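Aldo-keto reductase family 1, member B4 (Aldose reductase) (Schistosoma japonicum, PDB 4HBK) probably reduces the carbonyl group of aldoses and related aldehydes to alcohols with NADPH. Local coordinates at residues 75-80 and 109-114; 141-146 and 190-195; 84-89 and 130-135. One frame throughout, in Å; residues are numbered along the deposited sequence.

Contact 1: 75-80 and 109-114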
ATOM      1  N   HIS A  75       9.696   7.086   2.541  1.00  8.91           N
ATOM      2  CA  HIS A  75       8.743   6.007   2.721  1.00  8.95           C
ATOM      3  C   HIS A  75       8.746   5.208   1.424  1.00  8.64           C
ATOM      4  O   HIS A  75       8.561   5.781   0.348  1.00  7.38           O
ATOM      5  CB  HIS A  75       7.366   6.619   3.004  1.00  7.22           C
ATOM      6  CG  HIS A  75       6.233   5.637   3.015  1.00  7.78           C
ATOM      7  ND1 HIS A  75       4.966   5.983   3.440  1.00  7.92           N
ATOM      8  CD2 HIS A  75       6.160   4.343   2.628  1.00 11.61           C
ATOM      9  CE1 HIS A  75       4.168   4.935   3.334  1.00  7.08           C
ATOM     10  NE2 HIS A  75       4.861   3.926   2.849  1.00 11.96           N
ATOM     11  N   LEU A  76       8.996   3.899   1.512  1.00  8.58           N
ATOM     12  CA  LEU A  76       8.974   3.035   0.321  1.00  9.00           C
ATOM     13  C   LEU A  76       7.986   1.914   0.540  1.00  9.12           C
ATOM     14  O   LEU A  76       8.011   1.271   1.584  1.00  8.34           O
ATOM     15  CB  LEU A  76      10.353   2.432   0.025  1.00  8.00           C
ATOM     16  CG  LEU A  76      11.572   3.358   0.032  1.00  9.19           C
ATOM     17  CD1 LEU A  76      12.882   2.549  -0.014  1.00 12.10           C
ATOM     18  CD2 LEU A  76      11.501   4.306  -1.141  1.00 10.85           C
ATOM     19  N   ASP A  77       7.121   1.673  -0.443  1.00  6.99           N
ATOM     20  CA  ASP A  77       6.111   0.624  -0.331  1.00 10.01           C
ATOM     21  C   ASP A  77       6.448  -0.557  -1.233  1.00  8.75           C
ATOM     22  O   ASP A  77       6.471  -0.422  -2.452  1.00 10.25           O
ATOM     23  CB  ASP A  77       4.724   1.179  -0.657  1.00  7.88           C
ATOM     24  CG  ASP A  77       3.625   0.138  -0.529  1.00  7.90           C
ATOM     25  OD1 ASP A  77       3.011   0.033   0.553  1.00  7.64           O
ATOM     26  OD2 ASP A  77       3.354  -0.574  -1.516  1.00  8.86           O
ATOM     27  N   CYS A  78       6.711  -1.714  -0.633  1.00  8.07           N
ATOM     28  CA  CYS A  78       7.226  -2.857  -1.390  1.00 10.44           C
ATOM     29  C   CYS A  78       6.289  -4.055  -1.293  1.00 10.72           C
ATOM     30  O   CYS A  78       5.294  -4.025  -0.577  1.00  9.00           O
ATOM     31  CB  CYS A  78       8.625  -3.255  -0.886  1.00  9.27           C
ATOM     32  SG  CYS A  78       9.800  -1.875  -0.666  1.00 13.63           S
ATOM     33  N   ALA A  79       6.607  -5.118  -2.017  1.00  8.80           N
ATOM     34  CA  ALA A  79       5.842  -6.346  -1.881  1.00 11.74           C
ATOM     35  C   ALA A  79       6.627  -7.532  -2.410  1.00 13.18           C
ATOM     36  O   ALA A  79       7.330  -7.439  -3.416  1.00  9.75           O
ATOM     37  CB  ALA A  79       4.466  -6.230  -2.561  1.00  8.49           C
ATOM     38  N   TYR A  80       6.512  -8.648  -1.701  1.00 11.76           N
ATOM     39  CA  TYR A  80       7.199  -9.865  -2.078  1.00 15.09           C
ATOM     40  C   TYR A  80       6.821 -10.248  -3.492  1.00 11.26           C
ATOM     41  O   TYR A  80       7.654 -10.704  -4.268  1.00 13.84           O
ATOM     42  CB  TYR A  80       6.802 -10.987  -1.119  1.00 18.70           C
ATOM     43  CG  TYR A  80       7.475 -12.307  -1.405  1.00 19.18           C
ATOM     44  CD1 TYR A  80       8.600 -12.700  -0.692  1.00 24.23           C
ATOM     45  CD2 TYR A  80       6.979 -13.167  -2.378  1.00 18.21           C
ATOM     46  CE1 TYR A  80       9.215 -13.917  -0.942  1.00 30.08           C
ATOM     47  CE2 TYR A  80       7.594 -14.383  -2.640  1.00 21.79           C
ATOM     48  CZ  TYR A  80       8.709 -14.753  -1.920  1.00 25.01           C
ATOM     49  OH  TYR A  80       9.320 -15.965  -2.169  1.00 40.74           O
ATOM     50  N   THR A 109       7.726  -0.502   3.923  1.00  8.35           N
ATOM     51  CA  THR A 109       6.602  -1.421   3.970  1.00  8.09           C
ATOM     52  C   THR A 109       6.832  -2.590   3.038  1.00 10.30           C
ATOM     53  O   THR A 109       7.305  -2.419   1.911  1.00 10.88           O
ATOM     54  CB  THR A 109       5.303  -0.741   3.516  1.00 10.12           C
ATOM     55  OG1 THR A 109       4.955   0.298   4.444  1.00  9.40           O
ATOM     56  CG2 THR A 109       4.167  -1.761   3.425  1.00  7.92           C
ATOM     57  N   SER A 110       6.510  -3.787   3.509  1.00 11.33           N
ATOM     58  CA  SER A 110       6.402  -4.925   2.612  1.00  8.81           C
ATOM     59  C   SER A 110       5.125  -5.683   2.919  1.00 10.11           C
ATOM     60  O   SER A 110       4.384  -5.328   3.839  1.00 10.32           O
ATOM     61  CB  SER A 110       7.609  -5.854   2.691  1.00  8.80           C
ATOM     62  OG  SER A 110       7.503  -6.848   1.678  1.00 12.37           O
ATOM     63  N   LYS A 111       4.857  -6.723   2.142  1.00 10.06           N
ATOM     64  CA  LYS A 111       3.574  -7.398   2.244  1.00  9.68           C
ATOM     65  C   LYS A 111       3.752  -8.901   2.137  1.00 11.00           C
ATOM     66  O   LYS A 111       4.549  -9.400   1.332  1.00  9.80           O
ATOM     67  CB  LYS A 111       2.618  -6.899   1.161  1.00  7.63           C
ATOM     68  CG  LYS A 111       2.653  -5.391   0.924  1.00  7.93           C
ATOM     69  CD  LYS A 111       1.489  -4.945   0.032  1.00  9.69           C
ATOM     70  CE  LYS A 111       1.572  -3.453  -0.339  1.00 10.63           C
ATOM     71  NZ  LYS A 111       2.781  -3.084  -1.141  1.00  9.04           N
ATOM     72  N   LEU A 112       3.001  -9.615   2.962  1.00  7.88           N
ATOM     73  CA  LEU A 112       3.005 -11.063   2.967  1.00  9.34           C
ATOM     74  C   LEU A 112       2.151 -11.564   1.817  1.00 10.76           C
ATOM     75  O   LEU A 112       0.973 -11.210   1.738  1.00  9.04           O
ATOM     76  CB  LEU A 112       2.417 -11.557   4.293  1.00 10.91           C
ATOM     77  CG  LEU A 112       2.199 -13.069   4.418  1.00  8.52           C
ATOM     78  CD1 LEU A 112       3.541 -13.782   4.415  1.00 10.22           C
ATOM     79  CD2 LEU A 112       1.422 -13.393   5.691  1.00  5.61           C
ATOM     80  N   TRP A 113       2.727 -12.395   0.942  1.00  8.20           N
ATOM     81  CA  TRP A 113       2.001 -12.891  -0.226  1.00  9.50           C
ATOM     82  C   TRP A 113       1.100 -14.102   0.044  1.00 10.72           C
ATOM     83  O   TRP A 113       1.400 -14.924   0.911  1.00 11.52           O
ATOM     84  CB  TRP A 113       2.946 -13.198  -1.388  1.00 11.10           C
ATOM     85  CG  TRP A 113       2.199 -13.661  -2.594  1.00 10.67           C
ATOM     86  CD1 TRP A 113       2.258 -14.892  -3.179  1.00 13.23           C
ATOM     87  CD2 TRP A 113       1.225 -12.910  -3.336  1.00 11.34           C
ATOM     88  NE1 TRP A 113       1.406 -14.942  -4.258  1.00 13.59           N
ATOM     89  CE2 TRP A 113       0.757 -13.742  -4.372  1.00 10.42           C
ATOM     90  CE3 TRP A 113       0.717 -11.611  -3.231  1.00  9.70           C
ATOM     91  CZ2 TRP A 113      -0.203 -13.321  -5.295  1.00 12.86           C
ATOM     92  CZ3 TRP A 113      -0.225 -11.192  -4.152  1.00 11.65           C
ATOM     93  CH2 TRP A 113      -0.678 -12.046  -5.169  1.00 11.27           C
ATOM     94  N   ASN A 114       0.020 -14.208  -0.738  1.00  9.54           N
ATOM     95  CA  ASN A 114      -1.067 -15.179  -0.520  1.00  9.17           C
ATOM     96  C   ASN A 114      -0.643 -16.649  -0.323  1.00 11.86           C
ATOM     97  O   ASN A 114      -1.353 -17.428   0.322  1.00 11.88           O
ATOM     98  CB  ASN A 114      -2.098 -15.109  -1.674  1.00 11.32           C
ATOM     99  CG  ASN A 114      -2.624 -13.680  -1.956  1.00 10.11           C
ATOM    100  OD1 ASN A 114      -1.991 -12.677  -1.616  1.00  8.93           O
ATOM    101  ND2 ASN A 114      -3.787 -13.600  -2.607  1.00  7.64           N
TER
HETATM  102  O   HOH W   1       3.026   1.585   2.931  1.00 10.15           O
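Lys111 reaches across to Asp77 and Cys78 and gives both a short bond from one ammonium group. Its NZ stands 2.6 Å from Asp77 OD2, a salt bridge that meets the carboxylate on its syn side but 34° out of the plane, and 2.7 Å from Cys78 O, where it comes from above the carbonyl plane. The lysine chain runs extended to CE and bends at the last torsion (chi4 63°), which turns NZ back onto the 75-80 backbone; its CG rests on Cys78 O and Ala79 CB. The two side chains of the salt bridge cross at about a right angle. Asp77 chi1 (-179°) carries the carboxylate beside the carbonyl carbon, where OD2 meets NZ. Its other oxygen, OD1, accepts from Gln215 and from a water that also bonds His75 NE2 and Thr109 OG1. That water lies in the plane of the imidazole, at its edge; His75 ND1 is bonded to Pro47 O, so the ring is held at both nitrogens. Asp77, Lys111, His144 and the predicted proton donor Tyr82 are consistent with the catalytic tetrad of the aldo/keto reductases; Lys111 is predicted to lower the pKa of Tyr82. The site sits at the C-terminal ends of parallel strands 75-77 and 107-112 of the (beta/alpha)8 barrel, joined through helix 85-98 as a beta-alpha-beta unit. Between the strands, Thr109 N donates to Leu76 O at 2.9 Å and Cys78 N to Thr109 O at 2.7 Å. Ser110 OG turns to Glu85. Farther along, Tyr80 CD2 packs on Trp113 CB, and Trp113 NE1 bonds Leu155 O.

Contact 2: 141-146 and 190-195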
ATOM      1  N   TYR A 141       4.167  -4.309   7.780  1.00  8.32           N
ATOM      2  CA  TYR A 141       4.013  -5.564   7.054  1.00  8.31           C
ATOM      3  C   TYR A 141       2.527  -5.863   6.959  1.00  8.69           C
ATOM      4  O   TYR A 141       1.852  -6.031   7.975  1.00  7.97           O
ATOM      5  CB  TYR A 141       4.728  -6.687   7.806  1.00  9.16           C
ATOM      6  CG  TYR A 141       5.093  -7.924   6.987  1.00 11.56           C
ATOM      7  CD1 TYR A 141       5.614  -7.818   5.693  1.00  9.25           C
ATOM      8  CD2 TYR A 141       4.960  -9.198   7.534  1.00  8.69           C
ATOM      9  CE1 TYR A 141       5.970  -8.964   4.960  1.00 11.28           C
ATOM     10  CE2 TYR A 141       5.308 -10.336   6.823  1.00  9.38           C
ATOM     11  CZ  TYR A 141       5.813 -10.225   5.543  1.00 12.74           C
ATOM     12  OH  TYR A 141       6.150 -11.383   4.867  1.00 10.49           O
ATOM     13  N   LEU A 142       2.021  -5.926   5.730  1.00  8.96           N
ATOM     14  CA  LEU A 142       0.595  -6.070   5.478  1.00  6.88           C
ATOM     15  C   LEU A 142       0.261  -7.449   4.949  1.00  8.57           C
ATOM     16  O   LEU A 142       1.021  -8.025   4.176  1.00  8.75           O
ATOM     17  CB  LEU A 142       0.151  -5.073   4.408  1.00  6.74           C
ATOM     18  CG  LEU A 142       0.467  -3.599   4.621  1.00 10.71           C
ATOM     19  CD1 LEU A 142      -0.140  -2.790   3.482  1.00  8.26           C
ATOM     20  CD2 LEU A 142      -0.062  -3.138   5.977  1.00  6.85           C
ATOM     21  N   ILE A 143      -0.899  -7.968   5.323  1.00  7.77           N
ATOM     22  CA  ILE A 143      -1.432  -9.108   4.592  1.00  8.43           C
ATOM     23  C   ILE A 143      -1.922  -8.617   3.226  1.00  8.54           C
ATOM     24  O   ILE A 143      -2.803  -7.752   3.143  1.00  7.07           O
ATOM     25  CB  ILE A 143      -2.561  -9.792   5.362  1.00  9.15           C
ATOM     26  CG1 ILE A 143      -2.065 -10.204   6.752  1.00  8.91           C
ATOM     27  CG2 ILE A 143      -3.071 -11.007   4.583  1.00  7.91           C
ATOM     28  CD1 ILE A 143      -3.063 -11.021   7.542  1.00  8.10           C
ATOM     29  N   HIS A 144      -1.343  -9.151   2.150  1.00  8.35           N
ATOM     30  CA  HIS A 144      -1.553  -8.563   0.816  1.00  8.77           C
ATOM     31  C   HIS A 144      -3.006  -8.653   0.333  1.00  9.65           C
ATOM     32  O   HIS A 144      -3.513  -7.709  -0.273  1.00 12.88           O
ATOM     33  CB  HIS A 144      -0.618  -9.204  -0.205  1.00  8.11           C
ATOM     34  CG  HIS A 144      -0.254  -8.306  -1.344  1.00 10.26           C
ATOM     35  ND1 HIS A 144       1.036  -8.216  -1.832  1.00  9.54           N
ATOM     36  CD2 HIS A 144      -1.005  -7.476  -2.104  1.00 10.44           C
ATOM     37  CE1 HIS A 144       1.059  -7.366  -2.843  1.00  8.98           C
ATOM     38  NE2 HIS A 144      -0.164  -6.906  -3.032  1.00 10.31           N
ATOM     39  N   TRP A 145      -3.647  -9.792   0.602  1.00  9.56           N
ATOM     40  CA  TRP A 145      -5.034 -10.083   0.219  1.00  8.69           C
ATOM     41  C   TRP A 145      -5.644 -10.944   1.320  1.00  9.26           C
ATOM     42  O   TRP A 145      -4.911 -11.580   2.076  1.00  8.00           O
ATOM     43  CB  TRP A 145      -5.092 -10.862  -1.114  1.00  9.18           C
ATOM     44  CG  TRP A 145      -4.743 -10.040  -2.326  1.00  9.30           C
ATOM     45  CD1 TRP A 145      -3.515  -9.907  -2.902  1.00 10.79           C
ATOM     46  CD2 TRP A 145      -5.639  -9.234  -3.105  1.00 10.04           C
ATOM     47  NE1 TRP A 145      -3.587  -9.065  -3.994  1.00 10.78           N
ATOM     48  CE2 TRP A 145      -4.881  -8.641  -4.139  1.00 12.15           C
ATOM     49  CE3 TRP A 145      -7.006  -8.961  -3.032  1.00  8.74           C
ATOM     50  CZ2 TRP A 145      -5.444  -7.773  -5.081  1.00 10.50           C
ATOM     51  CZ3 TRP A 145      -7.564  -8.099  -3.968  1.00 11.06           C
ATOM     52  CH2 TRP A 145      -6.782  -7.511  -4.976  1.00 11.51           C
ATOM     53  N   PRO A 146      -6.985 -10.963   1.417  1.00  8.69           N
ATOM     54  CA  PRO A 146      -7.746 -11.891   2.272  1.00 11.37           C
ATOM     55  C   PRO A 146      -7.968 -13.280   1.643  1.00 12.31           C
ATOM     56  O   PRO A 146      -8.694 -14.112   2.213  1.00 10.01           O
ATOM     57  CB  PRO A 146      -9.104 -11.200   2.445  1.00  9.21           C
ATOM     58  CG  PRO A 146      -9.121 -10.031   1.473  1.00 10.16           C
ATOM     59  CD  PRO A 146      -7.853 -10.025   0.688  1.00 10.16           C
ATOM     60  N   ILE A 190       1.846  -3.915  12.015  1.00  9.20           N
ATOM     61  CA  ILE A 190       1.247  -4.819  11.040  1.00 11.52           C
ATOM     62  C   ILE A 190      -0.099  -4.278  10.542  1.00 10.12           C
ATOM     63  O   ILE A 190      -0.734  -3.471  11.216  1.00  9.60           O
ATOM     64  CB  ILE A 190       1.067  -6.228  11.647  1.00 12.90           C
ATOM     65  CG1 ILE A 190       0.390  -6.122  13.019  1.00 11.07           C
ATOM     66  CG2 ILE A 190       2.424  -6.931  11.770  1.00  7.14           C
ATOM     67  CD1 ILE A 190       0.207  -7.479  13.717  1.00 11.12           C
ATOM     68  N   GLY A 191      -0.530  -4.716   9.362  1.00  6.73           N
ATOM     69  CA  GLY A 191      -1.777  -4.230   8.799  1.00  7.24           C
ATOM     70  C   GLY A 191      -2.376  -5.098   7.699  1.00  9.07           C
ATOM     71  O   GLY A 191      -1.961  -6.238   7.493  1.00  8.38           O
ATOM     72  N   LEU A 192      -3.351  -4.541   6.982  1.00  8.64           N
ATOM     73  CA  LEU A 192      -4.136  -5.297   6.014  1.00  7.68           C
ATOM     74  C   LEU A 192      -4.138  -4.621   4.651  1.00  8.32           C
ATOM     75  O   LEU A 192      -4.029  -3.406   4.552  1.00  8.49           O
ATOM     76  CB  LEU A 192      -5.578  -5.439   6.520  1.00  9.57           C
ATOM     77  CG  LEU A 192      -5.723  -6.053   7.920  1.00  8.74           C
ATOM     78  CD1 LEU A 192      -7.134  -5.862   8.473  1.00  8.45           C
ATOM     79  CD2 LEU A 192      -5.343  -7.525   7.923  1.00  7.08           C
ATOM     80  N   SER A 193      -4.261  -5.421   3.600  1.00 10.80           N
ATOM     81  CA  SER A 193      -4.416  -4.896   2.253  1.00  9.76           C
ATOM     82  C   SER A 193      -5.603  -5.559   1.568  1.00  7.72           C
ATOM     83  O   SER A 193      -5.746  -6.773   1.624  1.00  8.78           O
ATOM     84  CB  SER A 193      -3.138  -5.109   1.436  1.00  8.91           C
ATOM     85  OG  SER A 193      -3.284  -4.580   0.127  1.00 14.53           O
ATOM     86  N   ASN A 194      -6.460  -4.763   0.932  1.00  5.87           N
ATOM     87  CA  ASN A 194      -7.618  -5.302   0.219  1.00  7.69           C
ATOM     88  C   ASN A 194      -8.581  -6.107   1.091  1.00 10.49           C
ATOM     89  O   ASN A 194      -9.195  -7.063   0.609  1.00 10.23           O
ATOM     90  CB  ASN A 194      -7.165  -6.178  -0.960  1.00  7.70           C
ATOM     91  CG  ASN A 194      -6.328  -5.408  -1.969  1.00 11.47           C
ATOM     92  OD1 ASN A 194      -6.774  -4.406  -2.539  1.00  9.89           O
ATOM     93  ND2 ASN A 194      -5.096  -5.865  -2.180  1.00 11.46           N
ATOM     94  N   PHE A 195      -8.701  -5.743   2.368  1.00  5.61           N
ATOM     95  CA  PHE A 195      -9.692  -6.368   3.234  1.00  8.90           C
ATOM     96  C   PHE A 195     -10.932  -5.501   3.231  1.00  9.18           C
ATOM     97  O   PHE A 195     -10.822  -4.291   3.108  1.00 10.33           O
ATOM     98  CB  PHE A 195      -9.168  -6.505   4.669  1.00  8.40           C
ATOM     99  CG  PHE A 195      -8.334  -7.731   4.900  1.00  7.40           C
ATOM    100  CD1 PHE A 195      -7.220  -7.982   4.121  1.00  6.70           C
ATOM    101  CD2 PHE A 195      -8.654  -8.619   5.908  1.00 10.50           C
ATOM    102  CE1 PHE A 195      -6.450  -9.097   4.330  1.00  8.68           C
ATOM    103  CE2 PHE A 195      -7.884  -9.754   6.122  1.00 10.44           C
ATOM    104  CZ  PHE A 195      -6.783  -9.991   5.331  1.00  9.40           C
TER
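Asn194 ND2 donates to His144 O at 3.1 Å, nearly in line with the C=O bond, while its OD1 is taken by Tyr241 OH; with both ends engaged, the amide is fixed in rotation. It lies almost flat on the indole of Trp145, the two planes 17° apart, and ND2 stands 3.3 Å above the ring plane, over its centre. Three backbone bonds tie the parallel strands: Gly191 N to Tyr141 O at 3.1 Å, Ile143 N to Gly191 O at 3.0 Å, and a weak one from Ser193 N to Ile143 O. Where Leu142 faces Gly191 the fit is tight, Leu142 CD2 coming 3.5 Å from Gly191 CA; the glycine leaves room for the branch. On the face that carries Ile143 and Leu192, the two side chains run side by side in the same direction. Phe195 is sandwiched there: Pro146 CB sits over the centre of one ring face, a CH-pi contact 3.9 Å from the centroid, and Leu192 CD2 covers the opposite face. Ile143 CG2 touches the ring edge. Outside, Trp175 and Ile200 of the surrounding helices cover Leu192. The arrangement is that of neighbouring strands 138-143 and 187-193 in a (beta/alpha)8 barrel, whose C-terminal ends carry His144, the predicted substrate-binding residue.

Contact 3: 84-89 and 130-135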
ATOM      1  N   ASN A  84      11.078  -8.076  -6.729  1.00 16.08           N
ATOM      2  CA  ASN A  84      12.182  -7.145  -6.936  1.00 13.67           C
ATOM      3  C   ASN A  84      12.707  -6.547  -5.643  1.00 13.92           C
ATOM      4  O   ASN A  84      13.355  -5.505  -5.659  1.00 14.42           O
ATOM      5  CB  ASN A  84      11.763  -6.014  -7.883  1.00 13.96           C
ATOM      6  CG  ASN A  84      10.559  -5.253  -7.376  1.00 12.90           C
ATOM      7  OD1 ASN A  84      10.137  -5.443  -6.235  1.00 10.11           O
ATOM      8  ND2 ASN A  84      10.003  -4.383  -8.215  1.00 12.62           N
ATOM      9  N   GLU A  85      12.426  -7.197  -4.519  1.00 15.51           N
ATOM     10  CA  GLU A  85      12.857  -6.660  -3.232  1.00 14.17           C
ATOM     11  C   GLU A  85      14.377  -6.738  -3.085  1.00 15.36           C
ATOM     12  O   GLU A  85      14.972  -5.970  -2.331  1.00 15.07           O
ATOM     13  CB  GLU A  85      12.156  -7.370  -2.072  1.00 12.79           C
ATOM     14  CG  GLU A  85      10.650  -7.152  -2.060  1.00 14.43           C
ATOM     15  CD  GLU A  85       9.983  -7.657  -0.797  1.00 16.17           C
ATOM     16  OE1 GLU A  85      10.187  -8.836  -0.432  1.00 15.38           O
ATOM     17  OE2 GLU A  85       9.250  -6.871  -0.162  1.00 14.88           O
ATOM     18  N   ALA A  86      15.008  -7.656  -3.813  1.00 11.90           N
ATOM     19  CA  ALA A  86      16.464  -7.758  -3.777  1.00 11.48           C
ATOM     20  C   ALA A  86      17.102  -6.553  -4.476  1.00 13.97           C
ATOM     21  O   ALA A  86      18.085  -6.004  -3.993  1.00 11.52           O
ATOM     22  CB  ALA A  86      16.929  -9.071  -4.405  1.00 13.29           C
ATOM     23  N   GLU A  87      16.529  -6.141  -5.605  1.00 12.60           N
ATOM     24  CA  GLU A  87      16.996  -4.947  -6.305  1.00 15.00           C
ATOM     25  C   GLU A  87      16.731  -3.699  -5.474  1.00 13.77           C
ATOM     26  O   GLU A  87      17.533  -2.764  -5.458  1.00 14.43           O
ATOM     27  CB  GLU A  87      16.326  -4.814  -7.678  1.00 16.04           C
ATOM     28  CG  GLU A  87      16.846  -5.773  -8.742  1.00 24.02           C
ATOM     29  CD  GLU A  87      16.544  -7.248  -8.448  1.00 32.65           C
ATOM     30  OE1 GLU A  87      15.532  -7.545  -7.755  1.00 27.73           O
ATOM     31  OE2 GLU A  87      17.332  -8.113  -8.917  1.00 30.60           O
ATOM     32  N   ILE A  88      15.596  -3.685  -4.788  1.00 12.24           N
ATOM     33  CA  ILE A  88      15.259  -2.571  -3.916  1.00 11.79           C
ATOM     34  C   ILE A  88      16.236  -2.492  -2.736  1.00 13.45           C
ATOM     35  O   ILE A  88      16.806  -1.440  -2.454  1.00 12.05           O
ATOM     36  CB  ILE A  88      13.804  -2.686  -3.420  1.00 10.85           C
ATOM     37  CG1 ILE A  88      12.842  -2.325  -4.557  1.00 12.01           C
ATOM     38  CG2 ILE A  88      13.577  -1.788  -2.197  1.00 10.78           C
ATOM     39  CD1 ILE A  88      11.389  -2.711  -4.325  1.00  8.42           C
ATOM     40  N   GLY A  89      16.427  -3.617  -2.057  1.00 13.97           N
ATOM     41  CA  GLY A  89      17.338  -3.692  -0.932  1.00 13.11           C
ATOM     42  C   GLY A  89      18.717  -3.136  -1.250  1.00 17.07           C
ATOM     43  O   GLY A  89      19.304  -2.421  -0.441  1.00 15.12           O
ATOM     44  N   LEU A 130      13.016  -9.634   4.400  1.00 12.16           N
ATOM     45  CA  LEU A 130      14.014  -8.822   5.111  1.00 12.37           C
ATOM     46  C   LEU A 130      15.416  -9.104   4.602  1.00 13.92           C
ATOM     47  O   LEU A 130      16.255  -8.209   4.520  1.00 12.19           O
ATOM     48  CB  LEU A 130      13.967  -9.094   6.612  1.00 10.42           C
ATOM     49  CG  LEU A 130      12.786  -8.518   7.387  1.00 12.06           C
ATOM     50  CD1 LEU A 130      12.686  -9.164   8.767  1.00 13.71           C
ATOM     51  CD2 LEU A 130      12.939  -7.019   7.502  1.00 10.84           C
ATOM     52  N   LYS A 131      15.675 -10.364   4.281  1.00 13.65           N
ATOM     53  CA  LYS A 131      16.949 -10.731   3.683  1.00 15.56           C
ATOM     54  C   LYS A 131      17.146  -9.964   2.384  1.00 15.91           C
ATOM     55  O   LYS A 131      18.160  -9.301   2.199  1.00 17.14           O
ATOM     56  CB  LYS A 131      16.993 -12.235   3.417  1.00 18.33           C
ATOM     57  CG  LYS A 131      18.254 -12.729   2.753  1.00 20.99           C
ATOM     58  CD  LYS A 131      18.246 -14.248   2.689  1.00 28.03           C
ATOM     59  CE  LYS A 131      19.428 -14.775   1.883  1.00 45.16           C
ATOM     60  NZ  LYS A 131      19.146 -16.122   1.296  1.00 44.44           N
ATOM     61  N   ASN A 132      16.175 -10.068   1.479  1.00 14.54           N
ATOM     62  CA  ASN A 132      16.249  -9.385   0.190  1.00 13.12           C
ATOM     63  C   ASN A 132      16.343  -7.865   0.295  1.00 12.49           C
ATOM     64  O   ASN A 132      17.070  -7.235  -0.467  1.00 12.46           O
ATOM     65  CB  ASN A 132      15.069  -9.774  -0.697  1.00 16.71           C
ATOM     66  CG  ASN A 132      15.178 -11.203  -1.211  1.00 18.79           C
ATOM     67  OD1 ASN A 132      16.272 -11.741  -1.331  1.00 21.59           O
ATOM     68  ND2 ASN A 132      14.045 -11.821  -1.505  1.00 17.57           N
ATOM     69  N   LEU A 133      15.605  -7.277   1.234  1.00 12.72           N
ATOM     70  CA  LEU A 133      15.640  -5.827   1.438  1.00 12.68           C
ATOM     71  C   LEU A 133      16.886  -5.398   2.201  1.00 12.71           C
ATOM     72  O   LEU A 133      17.174  -4.207   2.310  1.00 14.31           O
ATOM     73  CB  LEU A 133      14.389  -5.359   2.183  1.00 11.26           C
ATOM     74  CG  LEU A 133      13.093  -5.386   1.366  1.00 13.25           C
ATOM     75  CD1 LEU A 133      11.893  -4.936   2.201  1.00  7.82           C
ATOM     76  CD2 LEU A 133      13.258  -4.510   0.117  1.00 12.90           C
ATOM     77  N   ARG A 134      17.605  -6.370   2.756  1.00 11.94           N
ATOM     78  CA  ARG A 134      18.829  -6.076   3.488  1.00 15.97           C
ATOM     79  C   ARG A 134      18.550  -5.269   4.764  1.00 15.08           C
ATOM     80  O   ARG A 134      19.334  -4.412   5.162  1.00 14.46           O
ATOM     81  CB  ARG A 134      19.834  -5.374   2.557  1.00 13.10           C
ATOM     82  CG  ARG A 134      20.288  -6.312   1.432  1.00 18.16           C
ATOM     83  CD  ARG A 134      20.560  -5.603   0.109  1.00 27.32           C
ATOM     84  NE  ARG A 134      21.954  -5.193  -0.017  1.00 26.41           N
ATOM     85  CZ  ARG A 134      22.802  -5.644  -0.940  1.00 27.30           C
ATOM     86  NH1 ARG A 134      22.414  -6.524  -1.855  1.00 20.23           N
ATOM     87  NH2 ARG A 134      24.049  -5.192  -0.952  1.00 20.78           N
ATOM     88  N   LEU A 135      17.433  -5.590   5.411  1.00 16.11           N
ATOM     89  CA  LEU A 135      16.971  -4.892   6.601  1.00 14.22           C
ATOM     90  C   LEU A 135      16.915  -5.846   7.793  1.00 17.78           C
ATOM     91  O   LEU A 135      16.826  -7.061   7.611  1.00 14.11           O
ATOM     92  CB  LEU A 135      15.566  -4.345   6.345  1.00 12.46           C
ATOM     93  CG  LEU A 135      15.448  -3.315   5.226  1.00 16.93           C
ATOM     94  CD1 LEU A 135      13.989  -2.875   5.071  1.00 15.67           C
ATOM     95  CD2 LEU A 135      16.362  -2.127   5.516  1.00 13.15           C
TER
HETATM   96  O   HOH W   2      11.576 -10.854  -1.256  1.00 19.71           O
HETATM   97  O   HOH W   3      18.710  -1.847   2.267  1.00 16.90           O
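Gly89 and Leu133 bring the two helices to within 3.6 Å between their CA atoms, at the place where helix 119-133 ends against the first turns of helix 85-98. Gly89, without a side chain, lets Asn132 O and Leu133 CA lie directly against its CA. The carbonyl of Asn132 points at helix 85-98 and receives two CA-H...O contacts, from Ala86 CA at 3.4 Å and from Gly89 CA at 3.6 Å, both fairly straight. Arg134, with positive phi (66°), closes the helix in a Schellman motif in which Leu135 N bonds back to Leu130 O and Arg134 N to Lys131 O. A water gives a hydrogen bond to Gly89 O and another to Leu133 O, bridging the two backbones.

Among the side chains, Leu133 does most of the filling. Its CD2 lies 3.3 Å from Glu85 O and 3.6 Å from Ile88 CG2, the latter with the two chains side by side and pointing the same way. With CG anti to the carbonyl carbon (chi1 -72°), Leu133 carries this branch over the first turn of helix 85-98. Glu85 CB packs against the same methyl. The Glu85 carboxylate has partners at both oxygens: OE1 accepts from a water that Asn132 ND2 also bonds, and is bonded to Thr129 OG1, while OE2 is bonded to Ser110 OG. Toward the surface, Arg134 CD lies 3.4 Å from Gly89 C, and its guanidinium reaches on to a salt bridge with Glu93. Inward, Leu133 rests on Ile108 and Leu138 of the strands beneath. This is a close, glycine-mediated contact between successive helices of the outer layer of a (beta/alpha)8 barrel.

In the fold
Contacts 1 and 2 lie on the same parallel sheet, with centres 9 Å apart. Strands 107-112 and 138-143 are neighbours in it, so that 75-77, 107-112, 138-143 and 187-193 form four consecutive staves of the barrel. Contact 3 joins the helices that follow the first two of these strands, and its centre lies 11 Å from contact 1 and 20 Å from contact 2. Along the chain, the segments of contacts 1 and 3 alternate, and both contacts close before contact 2 opens. Contact 3 touches contact 1 and so ties the helix layer to the barrel, while contacts 1 and 2 bring Lys111 and His144 together at the predicted active site.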